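Local coordinates for putative Fe-S biosynthesis protein (Lactobacillus salivarius, PDB 2P2E) that is of unknown function but probably takes part in iron-sulphur cluster biosynthesis, at residues A12-R17 with N96-R101; L28-G33 with K82-D87; E66-N71 with F75-Y80; R101-G104 with G108-M111. All blocks are in the same frame, centred on the assembly; numbering follows the deposited sequence.

Contact 1 of 4, residues A12-R17 with N96-R101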
loop_
_atom_site.group_PDB
_atom_site.type_symbol
_atom_site.label_atom_id
_atom_site.label_comp_id
_atom_site.label_asym_id
_atom_site.label_seq_id
_atom_site.Cartn_x
_atom_site.Cartn_y
_atom_site.Cartn_z
ATOM N N ALA A 12 10.921 -5.753 1.939
ATOM C CA ALA A 12 11.463 -4.418 2.135
ATOM C C ALA A 12 12.492 -4.153 1.050
ATOM O O ALA A 12 12.531 -3.082 0.471
ATOM C CB ALA A 12 12.105 -4.307 3.504
ATOM N N LYS A 13 13.318 -5.149 0.771
ATOM C CA LYS A 13 14.340 -5.007 -0.249
ATOM C C LYS A 13 13.711 -4.628 -1.581
ATOM O O LYS A 13 14.218 -3.755 -2.276
ATOM C CB LYS A 13 15.132 -6.314 -0.388
ATOM C CG LYS A 13 16.346 -6.238 -1.325
ATOM C CD LYS A 13 17.349 -5.169 -0.875
ATOM C CE LYS A 13 18.696 -5.270 -1.619
ATOM N NZ LYS A 13 18.575 -5.163 -3.119
ATOM N N LYS A 14 12.600 -5.270 -1.927
ATOM C CA LYS A 14 11.919 -4.987 -3.186
ATOM C C LYS A 14 11.271 -3.601 -3.190
ATOM O O LYS A 14 10.903 -3.077 -4.246
ATOM C CB LYS A 14 10.845 -6.042 -3.455
ATOM C CG LYS A 14 10.051 -5.812 -4.733
ATOM C CD LYS A 14 8.728 -6.567 -4.689
ATOM C CE LYS A 14 7.945 -6.457 -5.998
ATOM N NZ LYS A 14 8.622 -7.190 -7.116
ATOM N N LEU A 15 11.125 -3.017 -2.005
ATOM C CA LEU A 15 10.524 -1.701 -1.862
ATOM C C LEU A 15 11.579 -0.647 -1.614
ATOM O O LEU A 15 11.277 0.539 -1.552
ATOM C CB LEU A 15 9.530 -1.699 -0.701
ATOM C CG LEU A 15 8.165 -2.344 -0.968
ATOM C CD1 LEU A 15 7.391 -2.533 0.333
ATOM C CD2 LEU A 15 7.390 -1.469 -1.936
ATOM N N GLN A 16 12.822 -1.089 -1.493
ATOM C CA GLN A 16 13.942 -0.203 -1.222
ATOM C C GLN A 16 14.060 0.980 -2.182
ATOM O O GLN A 16 14.236 2.123 -1.755
ATOM C CB GLN A 16 15.224 -1.020 -1.240
ATOM C CG GLN A 16 16.372 -0.425 -0.448
ATOM C CD GLN A 16 17.443 -1.462 -0.145
ATOM O OE1 GLN A 16 18.035 -2.051 -1.058
ATOM N NE2 GLN A 16 17.686 -1.700 1.143
ATOM N N ARG A 17 13.951 0.697 -3.478
ATOM C CA ARG A 17 14.053 1.726 -4.514
ATOM C C ARG A 17 13.059 2.873 -4.330
ATOM O O ARG A 17 13.251 3.962 -4.873
ATOM C CB ARG A 17 13.835 1.103 -5.891
ATOM C CG ARG A 17 14.704 -0.108 -6.194
ATOM C CD ARG A 17 16.163 0.274 -6.367
ATOM N NE ARG A 17 16.348 1.378 -7.310
ATOM C CZ ARG A 17 16.197 1.296 -8.629
ATOM N NH1 ARG A 17 15.858 0.150 -9.197
ATOM N NH2 ARG A 17 16.374 2.375 -9.382
ATOM N N ASN A 96 6.384 -17.974 -5.482
ATOM C CA ASN A 96 6.089 -18.382 -6.860
ATOM C C ASN A 96 6.336 -17.319 -7.924
ATOM O O ASN A 96 6.896 -17.603 -8.985
ATOM C CB ASN A 96 4.639 -18.840 -6.981
ATOM C CG ASN A 96 4.364 -20.070 -6.179
ATOM O OD1 ASN A 96 5.096 -21.060 -6.279
ATOM N ND2 ASN A 96 3.301 -20.033 -5.373
ATOM N N ASN A 97 5.881 -16.105 -7.649
ATOM C CA ASN A 97 6.020 -15.000 -8.582
ATOM C C ASN A 97 6.783 -13.894 -7.866
ATOM O O ASN A 97 7.156 -14.053 -6.704
ATOM C CB ASN A 97 4.623 -14.537 -8.997
ATOM C CG ASN A 97 3.733 -14.277 -7.804
ATOM O OD1 ASN A 97 3.970 -13.335 -7.041
ATOM N ND2 ASN A 97 2.717 -15.117 -7.616
ATOM N N SER A 98 7.018 -12.773 -8.536
ATOM C CA SER A 98 7.765 -11.690 -7.910
ATOM C C SER A 98 6.865 -10.675 -7.226
ATOM O O SER A 98 7.307 -9.571 -6.906
ATOM C CB SER A 98 8.622 -10.973 -8.950
ATOM O OG SER A 98 7.815 -10.351 -9.939
ATOM N N LEU A 99 5.608 -11.038 -7.000
ATOM C CA LEU A 99 4.680 -10.116 -6.363
ATOM C C LEU A 99 4.687 -10.188 -4.845
ATOM O O LEU A 99 5.186 -11.149 -4.248
ATOM C CB LEU A 99 3.266 -10.374 -6.866
ATOM C CG LEU A 99 2.948 -9.855 -8.264
ATOM C CD1 LEU A 99 1.606 -10.410 -8.712
ATOM C CD2 LEU A 99 2.911 -8.343 -8.250
ATOM N N LEU A 100 4.133 -9.156 -4.219
ATOM C CA LEU A 100 4.055 -9.122 -2.775
ATOM C C LEU A 100 2.749 -9.745 -2.327
ATOM O O LEU A 100 1.842 -9.966 -3.129
ATOM C CB LEU A 100 4.134 -7.690 -2.264
ATOM C CG LEU A 100 5.476 -6.987 -2.440
ATOM C CD1 LEU A 100 5.380 -5.578 -1.901
ATOM C CD2 LEU A 100 6.556 -7.745 -1.715
ATOM N N ARG A 101 2.659 -10.022 -1.034
ATOM C CA ARG A 101 1.469 -10.619 -0.461
ATOM C C ARG A 101 1.049 -9.811 0.759
ATOM O O ARG A 101 1.887 -9.357 1.523
ATOM C CB ARG A 101 1.769 -12.057 -0.049
ATOM C CG ARG A 101 0.570 -12.798 0.465
ATOM C CD ARG A 101 0.999 -14.014 1.263
ATOM N NE ARG A 101 1.881 -14.879 0.492
ATOM C CZ ARG A 101 1.513 -15.533 -0.610
ATOM N NH1 ARG A 101 0.264 -15.420 -1.072
ATOM N NH2 ARG A 101 2.398 -16.292 -1.259
#
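Lys14 of helix 9-19 reaches over to the 96-101 segment and meets it in two ways. Its amine donates a hydrogen bond to a backbone carbonyl, NZ to O of Ser98 at 2.7 Å. The C=O...N angle is 159°, and the donor sits slightly tilted from the carbonyl plane. On the way there the alkyl chain runs alongside Leu100 in the opposite sense, with Lys14 CD 3.9 Å from Leu100 CD2. Lys14 CG lies anti to the backbone N (chi1 178°), and the chain stays extended until a bend at chi4 (68°) turns NZ to the carbonyl. The apolar side is the more closely packed one. Leu100 and Leu15 are both buried, and their CD1 atoms stand 4.3 Å apart. Ile116 of strand 108-118 packs on both Lys14 and Leu100, and Ile72 packs on Leu15. The polar side is looser. Ser98 is exposed, and a single lysine bond ties its carbonyl to the helix. Asn97 OD1 accepts from Leu99 N at 2.8 Å, which shapes the loop as an Asx turn. This is plain helix-on-sheet packing: the single helix of a mostly beta fold lies against the start of strand 100-104.

Contact 2 of 4, residues L28-G33 with K82-D87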
loop_
_atom_site.group_PDB
_atom_site.type_symbol
_atom_site.label_atom_id
_atom_site.label_comp_id
_atom_site.label_asym_id
_atom_site.label_seq_id
_atom_site.Cartn_x
_atom_site.Cartn_y
_atom_site.Cartn_z
ATOM N N LEU A 28 -1.419 2.500 0.876
ATOM C CA LEU A 28 -2.056 1.201 0.793
ATOM C C LEU A 28 -3.427 1.617 0.287
ATOM O O LEU A 28 -4.301 2.005 1.057
ATOM C CB LEU A 28 -2.167 0.555 2.163
ATOM C CG LEU A 28 -2.884 -0.791 2.160
ATOM C CD1 LEU A 28 -2.263 -1.749 1.145
ATOM C CD2 LEU A 28 -2.798 -1.371 3.546
ATOM N N ASP A 29 -3.591 1.561 -1.025
ATOM C CA ASP A 29 -4.822 1.981 -1.656
ATOM C C ASP A 29 -5.885 0.912 -1.814
ATOM O O ASP A 29 -5.589 -0.252 -2.060
ATOM C CB ASP A 29 -4.491 2.586 -3.028
ATOM C CG ASP A 29 -5.723 2.968 -3.821
ATOM O OD1 ASP A 29 -6.568 3.712 -3.280
ATOM O OD2 ASP A 29 -5.841 2.534 -4.989
ATOM N N PHE A 30 -7.133 1.325 -1.638
ATOM C CA PHE A 30 -8.261 0.437 -1.840
ATOM C C PHE A 30 -8.800 0.958 -3.171
ATOM O O PHE A 30 -9.383 2.038 -3.250
ATOM C CB PHE A 30 -9.300 0.589 -0.733
ATOM C CG PHE A 30 -10.311 -0.507 -0.727
ATOM C CD1 PHE A 30 -9.905 -1.831 -0.568
ATOM C CD2 PHE A 30 -11.656 -0.237 -0.928
ATOM C CE1 PHE A 30 -10.822 -2.875 -0.621
ATOM C CE2 PHE A 30 -12.584 -1.271 -0.983
ATOM C CZ PHE A 30 -12.163 -2.594 -0.828
ATOM N N ASP A 31 -8.556 0.183 -4.218
ATOM C CA ASP A 31 -8.934 0.533 -5.576
ATOM C C ASP A 31 -10.427 0.515 -5.808
ATOM O O ASP A 31 -10.960 -0.478 -6.278
ATOM C CB ASP A 31 -8.260 -0.434 -6.538
ATOM C CG ASP A 31 -8.211 0.098 -7.931
ATOM O OD1 ASP A 31 -8.821 1.160 -8.163
ATOM O OD2 ASP A 31 -7.566 -0.537 -8.791
ATOM N N ASP A 32 -11.103 1.614 -5.500
ATOM C CA ASP A 32 -12.550 1.675 -5.670
ATOM C C ASP A 32 -12.992 2.923 -6.423
ATOM O O ASP A 32 -14.184 3.203 -6.547
ATOM C CB ASP A 32 -13.234 1.632 -4.303
ATOM C CG ASP A 32 -12.674 2.662 -3.342
ATOM O OD1 ASP A 32 -11.977 3.589 -3.803
ATOM O OD2 ASP A 32 -12.936 2.551 -2.128
ATOM N N GLY A 33 -12.025 3.677 -6.926
ATOM C CA GLY A 33 -12.364 4.873 -7.664
ATOM C C GLY A 33 -12.538 6.093 -6.786
ATOM O O GLY A 33 -12.692 7.201 -7.293
ATOM N N LYS A 82 -10.360 1.112 6.209
ATOM C CA LYS A 82 -9.876 0.507 7.442
ATOM C C LYS A 82 -10.729 -0.710 7.768
ATOM O O LYS A 82 -10.261 -1.656 8.406
ATOM C CB LYS A 82 -9.975 1.532 8.571
ATOM C CG LYS A 82 -9.313 1.148 9.869
ATOM C CD LYS A 82 -9.388 2.328 10.847
ATOM C CE LYS A 82 -8.653 2.043 12.166
ATOM N NZ LYS A 82 -8.728 3.211 13.109
HETATM N N MSE A 83 -11.982 -0.676 7.318
HETATM C CA MSE A 83 -12.921 -1.761 7.574
HETATM C C MSE A 83 -12.546 -3.032 6.824
HETATM O O MSE A 83 -13.023 -4.123 7.151
HETATM C CB MSE A 83 -14.346 -1.337 7.196
HETATM C CG MSE A 83 -14.602 -1.181 5.704
HETATM SE SE MSE A 83 -16.465 -0.671 5.324
HETATM C CE MSE A 83 -17.359 -2.186 6.184
ATOM N N TYR A 84 -11.684 -2.890 5.824
ATOM C CA TYR A 84 -11.264 -4.038 5.039
ATOM C C TYR A 84 -9.903 -4.554 5.467
ATOM O O TYR A 84 -9.382 -5.512 4.899
ATOM C CB TYR A 84 -11.231 -3.676 3.560
ATOM C CG TYR A 84 -12.588 -3.369 3.016
ATOM C CD1 TYR A 84 -13.624 -4.289 3.129
ATOM C CD2 TYR A 84 -12.851 -2.152 2.402
ATOM C CE1 TYR A 84 -14.892 -4.003 2.643
ATOM C CE2 TYR A 84 -14.121 -1.858 1.911
ATOM C CZ TYR A 84 -15.137 -2.784 2.036
ATOM O OH TYR A 84 -16.403 -2.481 1.586
HETATM N N MSE A 85 -9.337 -3.930 6.489
HETATM C CA MSE A 85 -8.027 -4.335 6.950
HETATM C C MSE A 85 -8.047 -5.097 8.261
HETATM O O MSE A 85 -9.097 -5.397 8.815
HETATM C CB MSE A 85 -7.131 -3.101 7.066
HETATM C CG MSE A 85 -6.991 -2.327 5.765
HETATM SE SE MSE A 85 -6.106 -0.609 6.023
HETATM C CE MSE A 85 -6.270 0.097 4.209
ATOM N N ASP A 86 -6.849 -5.393 8.741
ATOM C CA ASP A 86 -6.620 -6.124 9.983
ATOM C C ASP A 86 -5.733 -5.223 10.848
ATOM O O ASP A 86 -4.987 -4.392 10.322
ATOM C CB ASP A 86 -5.872 -7.405 9.656
ATOM C CG ASP A 86 -6.296 -8.551 10.500
ATOM O OD1 ASP A 86 -6.099 -8.460 11.732
ATOM O OD2 ASP A 86 -6.820 -9.539 9.927
ATOM N N ASP A 87 -5.795 -5.387 12.163
ATOM C CA ASP A 87 -4.980 -4.559 13.051
ATOM C C ASP A 87 -3.489 -4.841 12.919
ATOM O O ASP A 87 -2.657 -3.944 13.033
ATOM C CB ASP A 87 -5.420 -4.758 14.500
ATOM C CG ASP A 87 -6.798 -4.195 14.761
ATOM O OD1 ASP A 87 -6.978 -2.960 14.631
ATOM O OD2 ASP A 87 -7.709 -4.981 15.091
#
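Phe30 and Tyr84 bring two rings together where strand 24-30 meets the 3-10 segment that ends at Tyr84. The ring planes are near parallel, 20° apart, but offset, with little of one ring lying over the other. Their centroids are 4.5 Å apart. Tyr84 CD2 lies over one face of Phe30, toward the rim, and stands 3.3 Å from Phe30 CZ. Phe30 CG is anti to its N (chi1 -167°), while Tyr84 CG sits beside its own N and anti to the carbonyl carbon (chi1 -65°). The two side chains cross at about a right angle. The Tyr84 ring also carries Met83 CG over its centre. A second apolar touch is made tip to tip by Leu28 and the selenomethionine Met85. The Met85 chain, extended beyond CG, carries CE to 3.8 Å from Leu28 CD2. With an alanine in place of Phe30, Tyr84 would probably lose the ring it lies against and be freer to turn. Around this contact, Phe49 of strand 49-55 meets Phe30 edge-to-face and also touches Tyr84 and Met85. Tyr77 of strand 75-77 packs on Met85, and Ile51 on Leu28.

Contact 3 of 4, residues E66-N71 with F75-Y80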
loop_
_atom_site.group_PDB
_atom_site.type_symbol
_atom_site.label_atom_id
_atom_site.label_comp_id
_atom_site.label_asym_id
_atom_site.label_seq_id
_atom_site.Cartn_x
_atom_site.Cartn_y
_atom_site.Cartn_z
ATOM N N GLU A 66 -5.279 8.492 6.888
ATOM C CA GLU A 66 -4.852 7.757 8.065
ATOM C C GLU A 66 -3.518 7.069 7.841
ATOM O O GLU A 66 -3.094 6.855 6.704
ATOM C CB GLU A 66 -5.929 6.771 8.506
ATOM C CG GLU A 66 -6.989 7.447 9.370
ATOM C CD GLU A 66 -8.064 6.494 9.870
ATOM O OE1 GLU A 66 -7.713 5.405 10.382
ATOM O OE2 GLU A 66 -9.263 6.844 9.763
ATOM N N VAL A 67 -2.845 6.737 8.932
ATOM C CA VAL A 67 -1.541 6.124 8.824
ATOM C C VAL A 67 -1.415 4.762 9.447
ATOM O O VAL A 67 -2.090 4.434 10.421
ATOM C CB VAL A 67 -0.463 6.997 9.475
ATOM C CG1 VAL A 67 0.917 6.438 9.139
ATOM C CG2 VAL A 67 -0.597 8.441 9.013
ATOM N N ILE A 68 -0.519 3.980 8.862
ATOM C CA ILE A 68 -0.208 2.642 9.324
ATOM C C ILE A 68 1.274 2.684 9.656
ATOM O O ILE A 68 2.075 3.112 8.829
ATOM C CB ILE A 68 -0.437 1.605 8.211
ATOM C CG1 ILE A 68 -1.914 1.581 7.839
ATOM C CG2 ILE A 68 0.018 0.221 8.666
ATOM C CD1 ILE A 68 -2.215 0.762 6.633
ATOM N N ASP A 69 1.638 2.278 10.870
ATOM C CA ASP A 69 3.042 2.264 11.271
ATOM C C ASP A 69 3.673 0.993 10.726
ATOM O O ASP A 69 3.028 -0.042 10.684
ATOM C CB ASP A 69 3.187 2.255 12.791
ATOM C CG ASP A 69 2.558 3.459 13.451
ATOM O OD1 ASP A 69 2.944 4.600 13.106
ATOM O OD2 ASP A 69 1.678 3.258 14.320
ATOM N N SER A 70 4.930 1.074 10.318
ATOM C CA SER A 70 5.623 -0.086 9.791
ATOM C C SER A 70 7.119 0.073 9.957
ATOM O O SER A 70 7.618 1.181 10.152
ATOM C CB SER A 70 5.314 -0.280 8.307
ATOM O OG SER A 70 6.352 0.251 7.500
ATOM N N ASN A 71 7.825 -1.047 9.856
ATOM C CA ASN A 71 9.266 -1.066 9.994
ATOM C C ASN A 71 10.029 -0.455 8.812
ATOM O O ASN A 71 11.250 -0.345 8.856
ATOM C CB ASN A 71 9.746 -2.497 10.258
ATOM C CG ASN A 71 9.292 -3.484 9.189
ATOM O OD1 ASN A 71 8.103 -3.624 8.924
ATOM N ND2 ASN A 71 10.244 -4.181 8.583
ATOM N N PHE A 75 2.686 4.223 5.931
ATOM C CA PHE A 75 1.778 3.812 4.867
ATOM C C PHE A 75 0.520 4.626 5.078
ATOM O O PHE A 75 -0.074 4.562 6.150
ATOM C CB PHE A 75 1.401 2.346 5.014
ATOM C CG PHE A 75 2.341 1.401 4.351
ATOM C CD1 PHE A 75 2.304 1.223 2.974
ATOM C CD2 PHE A 75 3.235 0.643 5.106
ATOM C CE1 PHE A 75 3.149 0.293 2.353
ATOM C CE2 PHE A 75 4.084 -0.288 4.495
ATOM C CZ PHE A 75 4.039 -0.465 3.125
ATOM N N TYR A 76 0.109 5.394 4.081
ATOM C CA TYR A 76 -1.103 6.181 4.228
ATOM C C TYR A 76 -2.243 5.433 3.579
ATOM O O TYR A 76 -2.030 4.685 2.636
ATOM C CB TYR A 76 -0.914 7.552 3.587
ATOM C CG TYR A 76 0.006 8.411 4.402
ATOM C CD1 TYR A 76 -0.487 9.216 5.416
ATOM C CD2 TYR A 76 1.381 8.363 4.211
ATOM C CE1 TYR A 76 0.363 9.951 6.222
ATOM C CE2 TYR A 76 2.246 9.096 5.014
ATOM C CZ TYR A 76 1.728 9.888 6.016
ATOM O OH TYR A 76 2.581 10.626 6.802
ATOM N N TYR A 77 -3.451 5.616 4.092
ATOM C CA TYR A 77 -4.607 4.938 3.528
ATOM C C TYR A 77 -5.893 5.709 3.770
ATOM O O TYR A 77 -5.981 6.537 4.682
ATOM C CB TYR A 77 -4.736 3.528 4.109
ATOM C CG TYR A 77 -5.102 3.495 5.564
ATOM C CD1 TYR A 77 -6.401 3.195 5.972
ATOM C CD2 TYR A 77 -4.150 3.759 6.539
ATOM C CE1 TYR A 77 -6.741 3.152 7.320
ATOM C CE2 TYR A 77 -4.478 3.725 7.891
ATOM C CZ TYR A 77 -5.772 3.418 8.271
ATOM O OH TYR A 77 -6.075 3.377 9.602
ATOM N N LYS A 78 -6.892 5.430 2.942
ATOM C CA LYS A 78 -8.173 6.094 3.068
ATOM C C LYS A 78 -8.835 5.556 4.320
ATOM O O LYS A 78 -8.992 4.348 4.479
ATOM C CB LYS A 78 -9.021 5.825 1.830
ATOM C CG LYS A 78 -8.402 6.409 0.574
ATOM C CD LYS A 78 -9.217 6.137 -0.671
ATOM C CE LYS A 78 -9.101 4.702 -1.119
ATOM N NZ LYS A 78 -9.594 4.535 -2.516
ATOM N N GLY A 79 -9.194 6.462 5.221
ATOM C CA GLY A 79 -9.821 6.058 6.463
ATOM C C GLY A 79 -10.788 4.899 6.348
ATOM O O GLY A 79 -10.541 3.831 6.892
ATOM N N TYR A 80 -11.874 5.103 5.612
ATOM C CA TYR A 80 -12.903 4.084 5.443
ATOM C C TYR A 80 -12.439 2.677 5.105
ATOM O O TYR A 80 -12.991 1.718 5.619
ATOM C CB TYR A 80 -13.920 4.537 4.397
ATOM C CG TYR A 80 -13.394 4.610 2.984
ATOM C CD1 TYR A 80 -13.534 3.533 2.115
ATOM C CD2 TYR A 80 -12.798 5.771 2.501
ATOM C CE1 TYR A 80 -13.102 3.611 0.794
ATOM C CE2 TYR A 80 -12.364 5.863 1.178
ATOM C CZ TYR A 80 -12.523 4.778 0.332
ATOM O OH TYR A 80 -12.131 4.877 -0.984
HETATM O O HOH W 1 -4.398 3.340 11.699
#
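Glu66 and Tyr77 open the ladder of a beta hairpin made by strands 66-70 and 75-77. Its antiparallel bonds satisfy the backbone in two reciprocal pairs. Glu66 N donates to Tyr77 O at 3.0 Å, and Tyr77 N returns to Glu66 O. Ile68 N donates to Phe75 O at 2.8 Å, and Phe75 N returns to Ile68 O at 3.2 Å. Val67 and Tyr76 form the non-hydrogen-bonded pair between them. The backbone of Tyr76 instead bonds to Leu26 and Leu28 of strand 24-30, so strand 75-77 has a partner along each edge. Val67 O accepts from a water at 2.9 Å. The same water is hydrogen-bonded to the hydroxyl of Tyr77. It lies in the plane of the Tyr77 ring, at the edge. Ser70 OG touches the Phe75 ring, but its polar partners are in the turn, Gly73 O and Ile72 N.

The side chains of Glu66, Ile68, Phe75 and Tyr77 share one face of the hairpin. Val67 and Tyr76 lie side by side on the other. Tyr77 CG sits between its backbone N and carbonyl carbon (chi1 68°), and the ring is thereby laid back across strand 66-70. Ile68 CG1 presses on its CE2. Glu66 CB covers one face in a CH-pi contact, 3.7 Å from the ring centroid. The carboxylate is turned 68° from the ring plane, and its OE1 stands 2.7 Å from Tyr77 OH.

Contact 4 of 4, residues R101-G104 with G108-M111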
loop_
_atom_site.group_PDB
_atom_site.type_symbol
_atom_site.label_atom_id
_atom_site.label_comp_id
_atom_site.label_asym_id
_atom_site.label_seq_id
_atom_site.Cartn_x
_atom_site.Cartn_y
_atom_site.Cartn_z
ATOM N N ARG A 101 2.659 -10.022 -1.034
ATOM C CA ARG A 101 1.469 -10.619 -0.461
ATOM C C ARG A 101 1.049 -9.811 0.759
ATOM O O ARG A 101 1.887 -9.357 1.523
ATOM C CB ARG A 101 1.769 -12.057 -0.049
ATOM C CG ARG A 101 0.570 -12.798 0.465
ATOM C CD ARG A 101 0.999 -14.014 1.263
ATOM N NE ARG A 101 1.881 -14.879 0.492
ATOM C CZ ARG A 101 1.513 -15.533 -0.610
ATOM N NH1 ARG A 101 0.264 -15.420 -1.072
ATOM N NH2 ARG A 101 2.398 -16.292 -1.259
ATOM N N LEU A 102 -0.250 -9.628 0.936
ATOM C CA LEU A 102 -0.757 -8.892 2.077
ATOM C C LEU A 102 -1.646 -9.798 2.914
ATOM O O LEU A 102 -2.721 -10.196 2.470
ATOM C CB LEU A 102 -1.569 -7.682 1.620
ATOM C CG LEU A 102 -2.217 -6.921 2.786
ATOM C CD1 LEU A 102 -1.146 -6.205 3.566
ATOM C CD2 LEU A 102 -3.259 -5.933 2.286
ATOM N N THR A 103 -1.202 -10.129 4.121
ATOM C CA THR A 103 -1.996 -10.981 4.993
ATOM C C THR A 103 -2.267 -10.316 6.339
ATOM O O THR A 103 -1.534 -9.428 6.753
ATOM C CB THR A 103 -1.304 -12.345 5.247
ATOM O OG1 THR A 103 -0.016 -12.132 5.834
ATOM C CG2 THR A 103 -1.158 -13.124 3.939
ATOM N N GLY A 104 -3.335 -10.745 7.009
ATOM C CA GLY A 104 -3.674 -10.189 8.308
ATOM C C GLY A 104 -3.760 -11.273 9.373
ATOM O O GLY A 104 -4.094 -12.420 9.073
ATOM N N GLY A 108 -6.290 -13.594 7.513
ATOM C CA GLY A 108 -5.513 -14.463 6.654
ATOM C C GLY A 108 -5.135 -13.646 5.437
ATOM O O GLY A 108 -4.874 -12.445 5.555
ATOM N N GLU A 109 -5.111 -14.276 4.267
ATOM C CA GLU A 109 -4.758 -13.565 3.053
ATOM C C GLU A 109 -5.785 -12.495 2.739
ATOM O O GLU A 109 -6.960 -12.793 2.567
ATOM C CB GLU A 109 -4.658 -14.522 1.868
ATOM C CG GLU A 109 -3.463 -15.459 1.932
ATOM C CD GLU A 109 -3.077 -15.975 0.560
ATOM O OE1 GLU A 109 -3.984 -16.465 -0.154
ATOM O OE2 GLU A 109 -1.876 -15.887 0.201
ATOM N N LEU A 110 -5.334 -11.247 2.675
ATOM C CA LEU A 110 -6.214 -10.137 2.358
ATOM C C LEU A 110 -6.041 -9.857 0.881
ATOM O O LEU A 110 -6.989 -9.482 0.193
ATOM C CB LEU A 110 -5.830 -8.902 3.175
ATOM C CG LEU A 110 -6.180 -8.959 4.659
ATOM C CD1 LEU A 110 -5.490 -7.836 5.400
ATOM C CD2 LEU A 110 -7.682 -8.874 4.819
HETATM N N MSE A 111 -4.813 -10.059 0.409
HETATM C CA MSE A 111 -4.455 -9.844 -0.986
HETATM C C MSE A 111 -3.269 -10.721 -1.366
HETATM O O MSE A 111 -2.123 -10.352 -1.146
HETATM C CB MSE A 111 -4.084 -8.388 -1.218
HETATM C CG MSE A 111 -3.631 -8.131 -2.632
HETATM SE SE MSE A 111 -5.080 -8.475 -3.894
HETATM C CE MSE A 111 -4.460 -7.414 -5.420
#
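Arg101 sends CG anti to its backbone N (chi1 -176°) and then bends at chi3 (-55°), which brings the guanidinium over to Glu109. Glu109 starts the other way, with CG beside its N, and runs on extended. The two side chains cross at a slant and meet in a salt bridge, Arg101 NH1 to Glu109 OE2 at 2.5 Å. A leucine in place of Arg101 would probably leave the Glu109 carboxylate without its charged mate. Thr103 CG2 lies alongside the Glu109 chain, 3.8 Å from Glu109 CG. Strands 100-104 and 108-118 form a beta hairpin here, and it is interrupted by a classic beta bulge. Two residues, Leu110 and Met111, stand opposite the single residue Leu102, so Leu102 O is gripped by two donors, Leu110 N at 2.8 Å and Met111 N at 2.9 Å. Leu102 N donates back to Met111 O. Nearer the turn, Gly104 N binds Gly108 O at 2.7 Å, and Gly108 N returns to Gly104 O. Gly108 has a positive phi (80°), a conformation that glycine takes up easily. On the face away from the salt bridge, Leu102 CB packs on the CB of the selenomethionine Met111 at 3.9 Å. Leu102 CD2 touches Leu110 CB, while Leu110 CD1 approaches Gly104 N. Strand 88-93 flanks the other edge of strand 100-104, with Ile91 against Leu102.

In the fold
From the N terminus, helix 9-19 opens contact 1, which closes 79 residues later at the start of strand 100-104. Contact 2 nests inside that long loop and joins the end of strand 24-30 to the segment before strand 88-93. Contact 3, a local hairpin, nests in turn inside contact 2. The two touch directly: Lys78 NZ reaches Phe30 O, and Tyr80 OH reaches Asp32 OD2. Contact 4 begins on the strand where contact 1 ends, sharing Arg101, and follows contact 2 in series. Leu110 packs against Tyr84 and Asp86 there. All four reach the same mixed sheet, with contact 1 across the chain's centre from contacts 2 and 3.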